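Side-chain contacts in natterin-like protein (Lethenteron camtschaticum, PDB 6IUL), which probably acts as a pore-forming immune cytotoxin that couples a jacalin-like lectin module to an aerolysin/ETX-type module: residues F67-E70 / F74-S77; S121-G126 / E207-L212; Q31-S36 / I92-S97; A18-G23 / G139-N144. All coordinates share one frame; numbering follows the deposited sequence.

Contact 1 (F67-E70 / F74-S77); sequences FEFE and FIKS
Two sheets of the beta-prism fold of the jacalin-like module face each other here, and F69, just past the end of strand 65-68, meets I75 at the start of strand 75-82. The touch is apolar and comes from the outer end of the ring. F69 CZ lies 3.7 Å from I75 CG1 and 3.8 Å from I75 CD1, while F69 CE2 is also 3.7 Å from I75 CG1. The two side chains cross at about a right angle, and the isoleucine approaches the ring obliquely. In I75, CG1 lies beside the backbone N (chi1 -67°) and CD1 continues as an extended arm (chi2 174°), which accounts for both atoms reaching the phenyl end. F74 presents mainly backbone to this ring, because its CB points away and its side chain packs on I123 and, in the second subunit, on K192. Burial of all three touching residues identifies the site as core packing. F94 from strand 89-96 adds a ring to this aromatic group, meeting F67 edge-to-face and F69 with planes inclined by about 20°. Within segment 67-70, F67 CE1 stands 3.7 Å above the plane of F69, over the centre of its ring.

Contact 2 (S121-G126 / E207-L212); sequences SGICLG and ESTFSL
At the junction between the jacalin-like lectin module and the aerolysin/ETX-type module, I123 packs on T209 at the end of the short helix 206-209. Their CB atoms point toward each other and the side chains cross obliquely, so that methyl meets methyl: I123 CG2 is 3.7 Å from T209 CG2, and I123 CD1 is 3.8 Å from that same threonine methyl. The threonine torsion (chi1 -63°) explains this presentation. It sets CG2 opposite the backbone N and turns OG1 back along the helix, where it hydrogen-bonds to the carbonyl of K205. One methyl thus serves two surfaces, since T209 CG2 also sits 3.8 Å above the plane of the F210 ring, over its centre. F210, the first residue to leave helical backbone angles, meets the isoleucine obliquely with the far part of its ring, CZ lying 4.3 Å from I123 CG2. Beyond the contact, the carbonyl of F210 accepts a hydrogen bond from K193 NZ of the second subunit. On the lectin side, an ST turn orders the chain leading into I123: S121 OG accepts from I123 N at 3.1 Å, with an N-H...O angle of 153°.

Contact 3 (Q31-S36 / I92-S97); sequences QKLSVS and IKFITS
L33 and F94 face each other across the interior of the jacalin-type beta-prism, each projecting inward from a different four-stranded antiparallel sheet. No backbone pairing joins these strands; even the nearest CA atoms, those of V35 and I92, are 8.9 Å apart, and side chains bridge the gap. The closer half of the contact is at L33, whose CD2 touches F94 CE2 at 4.0 Å. The methyl arrives at the ring's edge, in its plane, the two side chains running alongside one another in opposite senses. A chi1 of 60° carries the F94 ring over its own backbone and brings its CE2 edge to L33; F67, F69 and F102 also pack on it. In the second half, V35 CG2 meets I92 CD1 at 4.2 Å, a slightly longer approach between branch ends, with F102 and A104 also packing on the valine. All four of these residues are buried.

The outward-facing neighbours are looser. K32 and K93 point away from the core, are partly exposed, and are engaged by aromatic rings instead, K32 in a cation-pi interaction with W48 and K93 in one with F103. The first strand is also irregular at its more exposed end, where Q31 and K32 both face W48 in a classic beta bulge, and Q31 NE2 hydrogen-bonds to E68 OE1. At the far end of segment 92-97 a buried hydroxyl is well supplied with partners: T96 OG1 is hydrogen-bonded to E73 OE2 and to the backbone N of both R98 and R100.

Contact 4 (A18-G23 / G139-N144); sequences AFSFNG and GFIFIN
N22 OD1 accepts a hydrogen bond from the backbone N of Q24, an Asx turn that anchors the amide group, which packs through CG and ND2 against I141. The contact converges on a single methyl. I141 CD1 lies 3.8 Å from N22 CG, 3.8 Å from N22 ND2 and 3.9 Å from N22 CB, and the two side chains cross at about a right angle. In N22, CG stands opposite the backbone N (chi1 -174°), which places the amide where I141 CD1 can lie against it. Two further oxygens border the methyl at longer range, S20 OG at 4.3 Å and F21 O at 4.2 Å from I141 CD1; the serine hydroxyl has its polar partner elsewhere, in Q128 OE1. Nothing polar joins the two segments. Their strand axes approach to 8.5 Å at an angle of 34°, too far apart for neighbours, because strand 124-131 runs between them and pairs antiparallel with both. I141 therefore reaches across that middle strand, with T6 and L8 of strand 6-12 packing on it. Such an order, two roughly parallel strands flanking an antiparallel one, belongs to the beta-prism sheet uniting the first and last strands of the jacalin-type module.

How the contacts relate
Contacts 1, 3 and 4 lie within the jacalin-like module, and contact 2 ties that module to the aerolysin/ETX-type module, the probable pore-forming part. Contacts 1 and 3, with centres about 7 Å apart, share two sheets of the prism and are stitched by F67 N to L33 O at 2.9 Å. Contact 4 supplies the third sheet: F140 CZ packs 4.0 Å from L33 CD2 of contact 3, and F142 CE1 lies 3.9 Å from I75 CD1 of contact 1. Strand 124-131 connects contacts 2 and 4 through L125 N to I141 O at 2.8 Å. I75 N to G122 O, 3.0 Å, connects contacts 1 and 2, both of which touch the second subunit.

Contact 1 (F67-E70 / F74-S77)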
loop_
_atom_site.group_PDB
_atom_site.type_symbol
_atom_site.label_atom_id
_atom_site.label_comp_id
_atom_site.label_asym_id
_atom_site.label_seq_id
_atom_site.Cartn_x
_atom_site.Cartn_y
_atom_site.Cartn_z
ATOM N N PHE A 67 -18.263 -18.589 20.618
ATOM C CA PHE A 67 -17.355 -17.497 20.485
ATOM C C PHE A 67 -16.805 -17.517 19.071
ATOM O O PHE A 67 -16.286 -18.561 18.608
ATOM C CB PHE A 67 -16.181 -17.632 21.471
ATOM C CG PHE A 67 -15.245 -16.433 21.459
ATOM C CD1 PHE A 67 -14.210 -16.359 20.536
ATOM C CD2 PHE A 67 -15.450 -15.358 22.330
ATOM C CE1 PHE A 67 -13.351 -15.261 20.503
ATOM C CE2 PHE A 67 -14.604 -14.253 22.305
ATOM C CZ PHE A 67 -13.545 -14.205 21.401
ATOM N N GLU A 68 -16.891 -16.386 18.392
ATOM C CA GLU A 68 -16.326 -16.253 17.047
ATOM C C GLU A 68 -15.214 -15.229 17.041
ATOM O O GLU A 68 -15.396 -14.118 17.529
ATOM C CB GLU A 68 -17.397 -15.840 16.048
ATOM C CG GLU A 68 -16.835 -15.855 14.627
ATOM C CD GLU A 68 -17.900 -15.856 13.536
ATOM O OE1 GLU A 68 -17.598 -16.236 12.384
ATOM O OE2 GLU A 68 -19.020 -15.444 13.832
ATOM N N PHE A 69 -14.068 -15.622 16.497
ATOM C CA PHE A 69 -12.913 -14.766 16.416
ATOM C C PHE A 69 -13.067 -13.734 15.312
ATOM O O PHE A 69 -13.539 -14.065 14.222
ATOM C CB PHE A 69 -11.639 -15.600 16.153
ATOM C CG PHE A 69 -11.161 -16.329 17.382
ATOM C CD1 PHE A 69 -11.718 -17.512 17.756
ATOM C CD2 PHE A 69 -10.176 -15.799 18.168
ATOM C CE1 PHE A 69 -11.297 -18.185 18.913
ATOM C CE2 PHE A 69 -9.750 -16.459 19.304
ATOM C CZ PHE A 69 -10.323 -17.660 19.679
ATOM N N GLU A 70 -12.641 -12.512 15.602
ATOM C CA GLU A 70 -12.521 -11.458 14.580
ATOM C C GLU A 70 -11.241 -11.730 13.762
ATOM O O GLU A 70 -10.284 -12.380 14.244
ATOM C CB GLU A 70 -12.413 -10.071 15.263
ATOM C CG GLU A 70 -13.611 -9.694 16.163
ATOM C CD GLU A 70 -13.363 -8.487 17.086
ATOM O OE1 GLU A 70 -12.454 -7.679 16.818
ATOM O OE2 GLU A 70 -14.066 -8.313 18.114
ATOM N N PHE A 74 -6.179 -13.210 18.007
ATOM C CA PHE A 74 -5.623 -14.480 18.421
ATOM C C PHE A 74 -5.777 -14.709 19.914
ATOM O O PHE A 74 -6.322 -13.875 20.604
ATOM C CB PHE A 74 -4.154 -14.617 17.978
ATOM C CG PHE A 74 -3.244 -13.571 18.507
ATOM C CD1 PHE A 74 -3.081 -12.355 17.835
ATOM C CD2 PHE A 74 -2.497 -13.800 19.668
ATOM C CE1 PHE A 74 -2.220 -11.381 18.341
ATOM C CE2 PHE A 74 -1.602 -12.841 20.171
ATOM C CZ PHE A 74 -1.471 -11.609 19.508
ATOM N N ILE A 75 -5.282 -15.845 20.410
ATOM C CA ILE A 75 -5.430 -16.190 21.830
ATOM C C ILE A 75 -4.205 -15.805 22.617
ATOM O O ILE A 75 -3.088 -16.155 22.254
ATOM C CB ILE A 75 -5.742 -17.686 22.000
ATOM C CG1 ILE A 75 -7.112 -18.001 21.423
ATOM C CG2 ILE A 75 -5.726 -18.054 23.462
ATOM C CD1 ILE A 75 -7.460 -19.483 21.406
ATOM N N LYS A 76 -4.413 -15.030 23.681
ATOM C CA LYS A 76 -3.343 -14.573 24.540
ATOM C C LYS A 76 -3.071 -15.540 25.698
ATOM O O LYS A 76 -1.934 -15.710 26.176
ATOM C CB LYS A 76 -3.708 -13.164 25.045
ATOM C CG LYS A 76 -2.952 -12.672 26.247
ATOM C CD LYS A 76 -3.316 -11.205 26.501
ATOM C CE LYS A 76 -4.706 -11.086 27.080
ATOM N NZ LYS A 76 -4.932 -9.732 27.607
ATOM N N SER A 77 -4.122 -16.158 26.190
ATOM C CA SER A 77 -3.988 -17.125 27.295
ATOM C C SER A 77 -5.136 -18.117 27.233
ATOM O O SER A 77 -6.202 -17.812 26.757
ATOM C CB SER A 77 -3.966 -16.411 28.653
ATOM O OG SER A 77 -5.201 -15.776 28.914
#

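Contact 2 (S121-G126 / E207-L212)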
loop_
_atom_site.group_PDB
_atom_site.type_symbol
_atom_site.label_atom_id
_atom_site.label_comp_id
_atom_site.label_asym_id
_atom_site.label_seq_id
_atom_site.Cartn_x
_atom_site.Cartn_y
_atom_site.Cartn_z
ATOM N N SER A 121 2.092 -19.273 19.563
ATOM C CA SER A 121 1.805 -18.039 18.896
ATOM C C SER A 121 0.407 -17.512 19.201
ATOM O O SER A 121 0.076 -16.408 18.812
ATOM C CB SER A 121 1.912 -18.237 17.393
ATOM O OG SER A 121 0.848 -19.038 16.909
ATOM N N GLY A 122 -0.438 -18.335 19.817
ATOM C CA GLY A 122 -1.839 -17.975 20.007
ATOM C C GLY A 122 -2.716 -18.239 18.800
ATOM O O GLY A 122 -3.895 -17.924 18.816
ATOM N N ILE A 123 -2.138 -18.796 17.731
ATOM C CA ILE A 123 -2.900 -19.098 16.541
ATOM C C ILE A 123 -3.262 -20.561 16.604
ATOM O O ILE A 123 -2.392 -21.421 16.563
ATOM C CB ILE A 123 -2.077 -18.855 15.252
ATOM C CG1 ILE A 123 -1.482 -17.442 15.168
ATOM C CG2 ILE A 123 -2.888 -19.177 14.038
ATOM C CD1 ILE A 123 -2.506 -16.390 15.173
ATOM N N CYS A 124 -4.546 -20.852 16.681
ATOM C CA CYS A 124 -5.010 -22.177 16.910
ATOM C C CYS A 124 -5.403 -22.898 15.623
ATOM O O CYS A 124 -6.053 -22.295 14.757
ATOM C CB CYS A 124 -6.189 -22.151 17.870
ATOM S SG CYS A 124 -6.923 -23.772 18.250
ATOM N N LEU A 125 -4.969 -24.164 15.481
ATOM C CA LEU A 125 -5.264 -24.966 14.297
ATOM C C LEU A 125 -6.417 -25.936 14.508
ATOM O O LEU A 125 -6.844 -26.598 13.552
ATOM C CB LEU A 125 -4.048 -25.782 13.871
ATOM C CG LEU A 125 -2.839 -25.036 13.291
ATOM C CD1 LEU A 125 -1.644 -25.955 13.225
ATOM C CD2 LEU A 125 -3.182 -24.440 11.940
ATOM N N GLY A 126 -6.939 -26.049 15.721
ATOM C CA GLY A 126 -8.052 -26.959 15.983
ATOM C C GLY A 126 -7.918 -27.593 17.373
ATOM O O GLY A 126 -7.272 -27.026 18.291
ATOM N N GLU A 207 -4.167 -14.046 5.169
ATOM C CA GLU A 207 -3.638 -12.677 5.058
ATOM C C GLU A 207 -3.859 -11.861 6.337
ATOM O O GLU A 207 -3.063 -10.993 6.696
ATOM C CB GLU A 207 -4.196 -11.906 3.838
ATOM C CG GLU A 207 -5.665 -11.424 3.976
ATOM C CD GLU A 207 -6.758 -12.559 3.971
ATOM O OE1 GLU A 207 -6.505 -13.769 3.588
ATOM O OE2 GLU A 207 -7.912 -12.221 4.345
ATOM N N SER A 208 -4.960 -12.111 7.029
ATOM C CA SER A 208 -5.227 -11.422 8.311
ATOM C C SER A 208 -4.578 -12.144 9.523
ATOM O O SER A 208 -4.214 -11.499 10.493
ATOM C CB SER A 208 -6.729 -11.244 8.508
ATOM O OG SER A 208 -7.395 -12.470 8.382
ATOM N N THR A 209 -4.405 -13.463 9.443
ATOM C CA THR A 209 -3.919 -14.253 10.606
ATOM C C THR A 209 -2.401 -14.169 10.693
ATOM O O THR A 209 -1.839 -14.034 11.785
ATOM C CB THR A 209 -4.351 -15.723 10.476
ATOM O OG1 THR A 209 -5.770 -15.773 10.511
ATOM C CG2 THR A 209 -3.788 -16.611 11.559
ATOM N N PHE A 210 -1.735 -14.257 9.535
ATOM C CA PHE A 210 -0.295 -14.185 9.469
ATOM C C PHE A 210 0.181 -12.878 8.861
ATOM O O PHE A 210 -0.601 -12.186 8.224
ATOM C CB PHE A 210 0.219 -15.375 8.641
ATOM C CG PHE A 210 -0.260 -16.707 9.148
ATOM C CD1 PHE A 210 0.302 -17.291 10.285
ATOM C CD2 PHE A 210 -1.276 -17.378 8.499
ATOM C CE1 PHE A 210 -0.181 -18.487 10.769
ATOM C CE2 PHE A 210 -1.752 -18.594 8.967
ATOM C CZ PHE A 210 -1.186 -19.160 10.096
ATOM N N SER A 211 1.462 -12.529 9.037
ATOM C CA SER A 211 2.021 -11.435 8.251
ATOM C C SER A 211 2.742 -12.035 7.041
ATOM O O SER A 211 3.858 -12.546 7.124
ATOM C CB SER A 211 2.919 -10.495 9.068
ATOM O OG SER A 211 4.148 -11.060 9.288
ATOM N N LEU A 212 2.060 -12.021 5.913
ATOM C CA LEU A 212 2.544 -12.706 4.697
ATOM C C LEU A 212 3.513 -11.829 3.902
ATOM O O LEU A 212 3.297 -10.620 3.795
ATOM C CB LEU A 212 1.363 -13.032 3.782
ATOM C CG LEU A 212 0.319 -13.967 4.345
ATOM C CD1 LEU A 212 -0.815 -14.119 3.394
ATOM C CD2 LEU A 212 0.898 -15.335 4.678
#

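Contact 3 (Q31-S36 / I92-S97)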
loop_
_atom_site.group_PDB
_atom_site.type_symbol
_atom_site.label_atom_id
_atom_site.label_comp_id
_atom_site.label_asym_id
_atom_site.label_seq_id
_atom_site.Cartn_x
_atom_site.Cartn_y
_atom_site.Cartn_z
ATOM N N GLN A 31 -11.807 -20.502 13.761
ATOM C CA GLN A 31 -12.644 -19.340 13.527
ATOM C C GLN A 31 -13.724 -19.197 14.589
ATOM O O GLN A 31 -14.025 -18.081 15.038
ATOM C CB GLN A 31 -13.307 -19.389 12.143
ATOM C CG GLN A 31 -14.160 -18.145 11.922
ATOM C CD GLN A 31 -14.549 -17.836 10.500
ATOM O OE1 GLN A 31 -14.139 -18.501 9.544
ATOM N NE2 GLN A 31 -15.436 -16.848 10.372
ATOM N N LYS A 32 -14.304 -20.323 14.990
ATOM C CA LYS A 32 -15.406 -20.311 15.889
ATOM C C LYS A 32 -15.449 -21.585 16.744
ATOM O O LYS A 32 -15.164 -22.666 16.274
ATOM C CB LYS A 32 -16.692 -20.184 15.078
ATOM C CG LYS A 32 -17.980 -19.987 15.873
ATOM C CD LYS A 32 -19.168 -19.879 14.886
ATOM C CE LYS A 32 -20.479 -19.673 15.588
ATOM N NZ LYS A 32 -21.556 -19.326 14.597
ATOM N N LEU A 33 -15.893 -21.439 17.990
ATOM C CA LEU A 33 -16.044 -22.544 18.911
ATOM C C LEU A 33 -17.373 -22.434 19.634
ATOM O O LEU A 33 -17.810 -21.343 20.008
ATOM C CB LEU A 33 -14.961 -22.446 19.951
ATOM C CG LEU A 33 -14.971 -23.398 21.106
ATOM C CD1 LEU A 33 -14.779 -24.788 20.563
ATOM C CD2 LEU A 33 -13.890 -23.111 22.165
ATOM N N SER A 34 -18.018 -23.568 19.858
ATOM C CA SER A 34 -19.211 -23.637 20.661
ATOM C C SER A 34 -19.118 -24.824 21.632
ATOM O O SER A 34 -18.724 -25.909 21.249
ATOM C CB SER A 34 -20.437 -23.754 19.751
ATOM O OG SER A 34 -21.594 -23.882 20.528
ATOM N N VAL A 35 -19.508 -24.599 22.891
ATOM C CA VAL A 35 -19.302 -25.541 23.958
ATOM C C VAL A 35 -20.597 -25.779 24.736
ATOM O O VAL A 35 -21.317 -24.837 25.128
ATOM C CB VAL A 35 -18.219 -25.058 24.946
ATOM C CG1 VAL A 35 -17.979 -26.076 26.058
ATOM C CG2 VAL A 35 -16.895 -24.818 24.235
ATOM N N SER A 36 -20.893 -27.051 24.941
ATOM C CA SER A 36 -21.976 -27.482 25.782
ATOM C C SER A 36 -21.399 -28.023 27.088
ATOM O O SER A 36 -20.399 -28.750 27.089
ATOM C CB SER A 36 -22.833 -28.572 25.101
ATOM O OG SER A 36 -23.579 -28.022 24.012
ATOM N N ILE A 92 -13.134 -24.721 30.130
ATOM C CA ILE A 92 -12.255 -24.048 29.199
ATOM C C ILE A 92 -12.398 -22.535 29.414
ATOM O O ILE A 92 -13.495 -21.996 29.458
ATOM C CB ILE A 92 -12.702 -24.324 27.758
ATOM C CG1 ILE A 92 -12.634 -25.814 27.455
ATOM C CG2 ILE A 92 -11.858 -23.526 26.759
ATOM C CD1 ILE A 92 -13.436 -26.221 26.234
ATOM N N LYS A 93 -11.276 -21.848 29.547
ATOM C CA LYS A 93 -11.263 -20.420 29.530
ATOM C C LYS A 93 -10.152 -19.882 28.620
ATOM O O LYS A 93 -9.013 -20.297 28.729
ATOM C CB LYS A 93 -11.031 -19.908 30.943
ATOM C CG LYS A 93 -10.982 -18.391 31.023
ATOM C CD LYS A 93 -10.932 -17.929 32.466
ATOM C CE LYS A 93 -10.845 -16.416 32.535
ATOM N NZ LYS A 93 -10.724 -15.993 33.961
ATOM N N PHE A 94 -10.484 -18.902 27.773
ATOM C CA PHE A 94 -9.424 -18.160 27.107
ATOM C C PHE A 94 -9.701 -16.693 27.046
ATOM O O PHE A 94 -10.824 -16.275 27.164
ATOM C CB PHE A 94 -9.101 -18.731 25.709
ATOM C CG PHE A 94 -10.270 -18.713 24.740
ATOM C CD1 PHE A 94 -10.590 -17.544 24.071
ATOM C CD2 PHE A 94 -10.933 -19.872 24.400
ATOM C CE1 PHE A 94 -11.604 -17.512 23.098
ATOM C CE2 PHE A 94 -11.967 -19.859 23.453
ATOM C CZ PHE A 94 -12.318 -18.666 22.795
ATOM N N ILE A 95 -8.624 -15.934 26.871
ATOM C CA ILE A 95 -8.693 -14.512 26.683
ATOM C C ILE A 95 -7.948 -14.198 25.399
ATOM O O ILE A 95 -6.840 -14.718 25.172
ATOM C CB ILE A 95 -8.047 -13.761 27.875
ATOM C CG1 ILE A 95 -8.803 -14.077 29.170
ATOM C CG2 ILE A 95 -8.152 -12.238 27.633
ATOM C CD1 ILE A 95 -8.086 -13.657 30.424
ATOM N N THR A 96 -8.532 -13.361 24.564
ATOM C CA THR A 96 -7.927 -13.049 23.275
ATOM C C THR A 96 -7.020 -11.845 23.311
ATOM O O THR A 96 -6.923 -11.134 24.334
ATOM C CB THR A 96 -8.964 -12.805 22.192
ATOM O OG1 THR A 96 -9.566 -11.525 22.398
ATOM C CG2 THR A 96 -10.039 -13.917 22.252
ATOM N N SER A 97 -6.353 -11.625 22.173
ATOM C CA SER A 97 -5.458 -10.489 21.989
ATOM C C SER A 97 -6.198 -9.168 22.059
ATOM O O SER A 97 -5.561 -8.143 22.270
ATOM C CB SER A 97 -4.726 -10.607 20.628
ATOM O OG SER A 97 -5.656 -10.712 19.591
#

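Contact 4 (A18-G23 / G139-N144)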
loop_
_atom_site.group_PDB
_atom_site.type_symbol
_atom_site.label_atom_id
_atom_site.label_comp_id
_atom_site.label_asym_id
_atom_site.label_seq_id
_atom_site.Cartn_x
_atom_site.Cartn_y
_atom_site.Cartn_z
ATOM N N ALA A 18 -10.343 -41.365 20.716
ATOM C CA ALA A 18 -9.497 -40.301 20.176
ATOM C C ALA A 18 -10.166 -39.563 19.047
ATOM O O ALA A 18 -10.818 -40.158 18.204
ATOM C CB ALA A 18 -8.126 -40.863 19.719
ATOM N N PHE A 19 -10.010 -38.237 19.058
ATOM C CA PHE A 19 -10.356 -37.392 17.902
ATOM C C PHE A 19 -9.299 -36.365 17.678
ATOM O O PHE A 19 -8.567 -35.998 18.615
ATOM C CB PHE A 19 -11.734 -36.742 18.086
ATOM C CG PHE A 19 -11.843 -35.808 19.288
ATOM C CD1 PHE A 19 -11.451 -34.491 19.183
ATOM C CD2 PHE A 19 -12.318 -36.257 20.508
ATOM C CE1 PHE A 19 -11.531 -33.638 20.261
ATOM C CE2 PHE A 19 -12.396 -35.426 21.599
ATOM C CZ PHE A 19 -12.026 -34.090 21.470
ATOM N N SER A 20 -9.198 -35.916 16.440
ATOM C CA SER A 20 -8.324 -34.812 16.058
ATOM C C SER A 20 -8.949 -34.024 14.935
ATOM O O SER A 20 -9.302 -34.582 13.933
ATOM C CB SER A 20 -6.945 -35.331 15.608
ATOM O OG SER A 20 -5.986 -34.274 15.528
ATOM N N PHE A 21 -9.077 -32.712 15.112
ATOM C CA PHE A 21 -9.662 -31.843 14.116
ATOM C C PHE A 21 -8.630 -30.739 13.971
ATOM O O PHE A 21 -8.482 -29.858 14.859
ATOM C CB PHE A 21 -11.016 -31.297 14.615
ATOM C CG PHE A 21 -11.724 -30.408 13.636
ATOM C CD1 PHE A 21 -12.053 -30.879 12.397
ATOM C CD2 PHE A 21 -12.054 -29.109 13.960
ATOM C CE1 PHE A 21 -12.686 -30.082 11.490
ATOM C CE2 PHE A 21 -12.684 -28.291 13.053
ATOM C CZ PHE A 21 -13.026 -28.781 11.832
ATOM N N ASN A 22 -7.922 -30.777 12.854
ATOM C CA ASN A 22 -6.669 -30.022 12.697
ATOM C C ASN A 22 -6.585 -29.399 11.323
ATOM O O ASN A 22 -6.696 -30.108 10.344
ATOM C CB ASN A 22 -5.512 -31.006 12.894
ATOM C CG ASN A 22 -4.156 -30.337 12.905
ATOM O OD1 ASN A 22 -4.037 -29.172 12.585
ATOM N ND2 ASN A 22 -3.112 -31.074 13.290
ATOM N N GLY A 23 -6.369 -28.092 11.239
ATOM C CA GLY A 23 -6.209 -27.400 9.943
ATOM C C GLY A 23 -4.779 -27.330 9.431
ATOM O O GLY A 23 -4.489 -26.627 8.452
ATOM N N GLY A 139 -7.425 -30.833 24.213
ATOM C CA GLY A 139 -6.518 -29.717 24.193
ATOM C C GLY A 139 -6.631 -28.979 22.877
ATOM O O GLY A 139 -7.219 -29.467 21.905
ATOM N N PHE A 140 -6.066 -27.787 22.844
ATOM C CA PHE A 140 -6.060 -26.953 21.626
ATOM C C PHE A 140 -4.698 -27.030 20.936
ATOM O O PHE A 140 -3.649 -26.906 21.580
ATOM C CB PHE A 140 -6.397 -25.512 21.981
ATOM C CG PHE A 140 -7.842 -25.305 22.416
ATOM C CD1 PHE A 140 -8.257 -25.660 23.675
ATOM C CD2 PHE A 140 -8.763 -24.720 21.578
ATOM C CE1 PHE A 140 -9.566 -25.484 24.093
ATOM C CE2 PHE A 140 -10.089 -24.537 21.979
ATOM C CZ PHE A 140 -10.489 -24.914 23.234
ATOM N N ILE A 141 -4.725 -27.270 19.636
ATOM C CA ILE A 141 -3.524 -27.321 18.827
ATOM C C ILE A 141 -3.113 -25.913 18.446
ATOM O O ILE A 141 -3.845 -25.239 17.763
ATOM C CB ILE A 141 -3.737 -28.104 17.526
ATOM C CG1 ILE A 141 -4.163 -29.529 17.848
ATOM C CG2 ILE A 141 -2.432 -28.219 16.739
ATOM C CD1 ILE A 141 -4.690 -30.301 16.660
ATOM N N PHE A 142 -1.936 -25.480 18.881
ATOM C CA PHE A 142 -1.423 -24.167 18.541
ATOM C C PHE A 142 -0.169 -24.269 17.688
ATOM O O PHE A 142 0.685 -25.128 17.932
ATOM C CB PHE A 142 -1.046 -23.372 19.803
ATOM C CG PHE A 142 -2.206 -22.923 20.602
ATOM C CD1 PHE A 142 -2.968 -21.842 20.182
ATOM C CD2 PHE A 142 -2.549 -23.574 21.802
ATOM C CE1 PHE A 142 -4.075 -21.418 20.905
ATOM C CE2 PHE A 142 -3.646 -23.146 22.532
ATOM C CZ PHE A 142 -4.429 -22.081 22.060
ATOM N N ILE A 143 -0.021 -23.340 16.750
ATOM C CA ILE A 143 1.271 -23.115 16.105
ATOM C C ILE A 143 2.194 -22.475 17.125
ATOM O O ILE A 143 1.822 -21.524 17.828
ATOM C CB ILE A 143 1.163 -22.156 14.875
ATOM C CG1 ILE A 143 0.196 -22.732 13.867
ATOM C CG2 ILE A 143 2.537 -21.981 14.223
ATOM C CD1 ILE A 143 -0.056 -21.825 12.676
ATOM N N ASN A 144 3.412 -22.986 17.201
ATOM C CA ASN A 144 4.396 -22.398 18.110
ATOM C C ASN A 144 4.744 -20.983 17.642
ATOM O O ASN A 144 4.386 -20.583 16.536
ATOM C CB ASN A 144 5.631 -23.290 18.186
ATOM C CG ASN A 144 5.490 -24.386 19.207
ATOM O OD1 ASN A 144 5.135 -24.097 20.337
ATOM N ND2 ASN A 144 5.887 -25.632 18.849
#